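Local coordinates for protein GphF Dehydratase 1 (Archangium violaceum, PDB 6MBF) that probably dehydrates polyketide intermediates in gephyronic acid biosynthesis, as a double-hotdog dehydratase domain linked to olefin rearrangement, at residues 54-59 with 195-200. Numbering follows the deposited sequence.
Sequences YLEMAL and SYELHP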
loop_
_atom_site.group_PDB
_atom_site.type_symbol
_atom_site.label_atom_id
_atom_site.label_comp_id
_atom_site.label_asym_id
_atom_site.label_seq_id
_atom_site.Cartn_x
_atom_site.Cartn_y
_atom_site.Cartn_z
ATOM N N TYR A 54 -4.962 -2.351 1.269
ATOM C CA TYR A 54 -6.248 -1.709 1.002
ATOM C C TYR A 54 -6.202 -0.909 -0.291
ATOM O O TYR A 54 -7.190 -0.868 -1.035
ATOM C CB TYR A 54 -6.630 -0.805 2.177
ATOM C CG TYR A 54 -6.513 -1.506 3.508
ATOM C CD1 TYR A 54 -7.088 -2.755 3.702
ATOM C CD2 TYR A 54 -5.803 -0.937 4.562
ATOM C CE1 TYR A 54 -6.975 -3.418 4.916
ATOM C CE2 TYR A 54 -5.682 -1.593 5.785
ATOM C CZ TYR A 54 -6.271 -2.832 5.955
ATOM O OH TYR A 54 -6.154 -3.491 7.164
ATOM N N LEU A 55 -5.075 -0.258 -0.575
ATOM C CA LEU A 55 -4.959 0.474 -1.833
ATOM C C LEU A 55 -5.054 -0.475 -3.023
ATOM O O LEU A 55 -5.730 -0.171 -4.017
ATOM C CB LEU A 55 -3.643 1.252 -1.862
ATOM C CG LEU A 55 -3.475 2.337 -0.792
ATOM C CD1 LEU A 55 -2.132 3.040 -0.946
ATOM C CD2 LEU A 55 -4.617 3.339 -0.897
ATOM N N GLU A 56 -4.400 -1.640 -2.934
ATOM C CA GLU A 56 -4.483 -2.618 -4.016
ATOM C C GLU A 56 -5.909 -3.132 -4.186
ATOM O O GLU A 56 -6.410 -3.240 -5.311
ATOM C CB GLU A 56 -3.518 -3.787 -3.773
ATOM C CG GLU A 56 -3.803 -5.024 -4.657
ATOM C CD GLU A 56 -3.647 -4.777 -6.162
ATOM O OE1 GLU A 56 -3.125 -3.719 -6.591
ATOM O OE2 GLU A 56 -4.052 -5.668 -6.934
ATOM N N MET A 57 -6.575 -3.466 -3.079
ATOM C CA MET A 57 -7.955 -3.929 -3.173
ATOM C C MET A 57 -8.836 -2.892 -3.862
ATOM O O MET A 57 -9.682 -3.238 -4.695
ATOM C CB MET A 57 -8.482 -4.259 -1.785
ATOM C CG MET A 57 -7.818 -5.498 -1.179
ATOM S SD MET A 57 -8.266 -5.766 0.546
ATOM C CE MET A 57 -9.982 -6.264 0.382
ATOM N N ALA A 58 -8.626 -1.612 -3.550
ATOM C CA ALA A 58 -9.425 -0.553 -4.163
ATOM C C ALA A 58 -9.109 -0.396 -5.648
ATOM O O ALA A 58 -10.024 -0.223 -6.463
ATOM C CB ALA A 58 -9.210 0.763 -3.420
ATOM N N LEU A 59 -7.827 -0.444 -6.021
ATOM C CA LEU A 59 -7.477 -0.391 -7.440
ATOM C C LEU A 59 -8.068 -1.572 -8.190
ATOM O O LEU A 59 -8.579 -1.421 -9.309
ATOM C CB LEU A 59 -5.956 -0.374 -7.612
ATOM C CG LEU A 59 -5.210 0.859 -7.126
ATOM C CD1 LEU A 59 -3.747 0.501 -6.951
ATOM C CD2 LEU A 59 -5.384 2.026 -8.117
ATOM N N SER A 195 -1.108 -11.131 -10.904
ATOM C CA SER A 195 -2.121 -11.288 -9.872
ATOM C C SER A 195 -2.620 -9.971 -9.299
ATOM O O SER A 195 -3.745 -9.930 -8.787
ATOM C CB SER A 195 -1.584 -12.154 -8.725
ATOM O OG SER A 195 -1.325 -13.472 -9.170
ATOM N N TYR A 196 -1.821 -8.912 -9.361
ATOM C CA TYR A 196 -2.133 -7.647 -8.710
ATOM C C TYR A 196 -2.152 -6.515 -9.728
ATOM O O TYR A 196 -1.430 -6.542 -10.730
ATOM C CB TYR A 196 -1.101 -7.296 -7.621
ATOM C CG TYR A 196 -1.053 -8.255 -6.455
ATOM C CD1 TYR A 196 -1.990 -8.188 -5.430
ATOM C CD2 TYR A 196 -0.062 -9.224 -6.374
ATOM C CE1 TYR A 196 -1.939 -9.077 -4.345
ATOM C CE2 TYR A 196 0.002 -10.105 -5.307
ATOM C CZ TYR A 196 -0.938 -10.029 -4.293
ATOM O OH TYR A 196 -0.877 -10.906 -3.230
ATOM N N GLU A 197 -2.950 -5.486 -9.447
ATOM C CA GLU A 197 -2.821 -4.272 -10.236
ATOM C C GLU A 197 -1.470 -3.621 -9.976
ATOM O O GLU A 197 -0.713 -3.341 -10.912
ATOM C CB GLU A 197 -3.968 -3.312 -9.932
ATOM C CG GLU A 197 -5.349 -3.989 -9.920
ATOM C CD GLU A 197 -5.766 -4.521 -11.297
ATOM O OE1 GLU A 197 -6.735 -5.307 -11.375
ATOM O OE2 GLU A 197 -5.123 -4.172 -12.299
ATOM N N LEU A 198 -1.145 -3.390 -8.704
ATOM C CA LEU A 198 0.187 -2.947 -8.292
ATOM C C LEU A 198 0.572 -3.761 -7.068
ATOM O O LEU A 198 -0.065 -3.638 -6.016
ATOM C CB LEU A 198 0.204 -1.454 -7.979
ATOM C CG LEU A 198 1.575 -0.901 -7.606
ATOM C CD1 LEU A 198 2.553 -1.046 -8.767
ATOM C CD2 LEU A 198 1.451 0.538 -7.192
ATOM N N HIS A 199 1.600 -4.597 -7.199
ATOM C CA HIS A 199 1.928 -5.518 -6.125
ATOM C C HIS A 199 2.103 -4.763 -4.804
ATOM O O HIS A 199 2.871 -3.791 -4.747
ATOM C CB HIS A 199 3.199 -6.307 -6.451
ATOM C CG HIS A 199 3.311 -7.583 -5.681
ATOM N ND1 HIS A 199 3.282 -7.620 -4.304
ATOM C CD2 HIS A 199 3.426 -8.868 -6.092
ATOM C CE1 HIS A 199 3.373 -8.875 -3.899
ATOM N NE2 HIS A 199 3.455 -9.652 -4.965
ATOM N N PRO A 200 1.386 -5.147 -3.747
ATOM C CA PRO A 200 1.595 -4.493 -2.442
ATOM C C PRO A 200 3.048 -4.433 -2.019
ATOM O O PRO A 200 3.460 -3.438 -1.413
ATOM C CB PRO A 200 0.758 -5.359 -1.491
ATOM C CG PRO A 200 -0.358 -5.875 -2.367
ATOM C CD PRO A 200 0.265 -6.104 -3.717
#
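E56 reaches from helix 52-65 to the loop 195-200 and grips two successive backbone amides. Its CB lies 4.0 Å from CG of P200, whose aliphatic ring suits both this apolar stem and a helix start. CG stands anti to the backbone N (chi1 165°) and passes 3.7 Å from CD1 of Y196; a chi2 bend then carries the carboxylate to the loop. OE1 accepts an almost straight bond from L198 N (2.9 Å, 177°), 33° out of the carboxylate plane; L198 O, another acceptor, lies 3.1 Å from OE1 without bonding. OE2 takes E197 N at 2.8 Å, nearer that plane; both donors are syn. Glutamate suits the place because its two oxygens match adjacent N-H groups. OE2 also meets the Y196 ring edge in plane and accepts a hydrogen bond from H9 NE2. With an alanine here, both amides would probably lose their acceptor and the loop its tie to the helix. E197 packs CB 4.2 Å from L59 CB, while its carboxylate salt-bridges R64 and R237. The contact thus ties helix 52-65, packed on strand 73-81, to the loop before helix 200-214, N-capped by H199 through A201 N, joining the two hotdog halves.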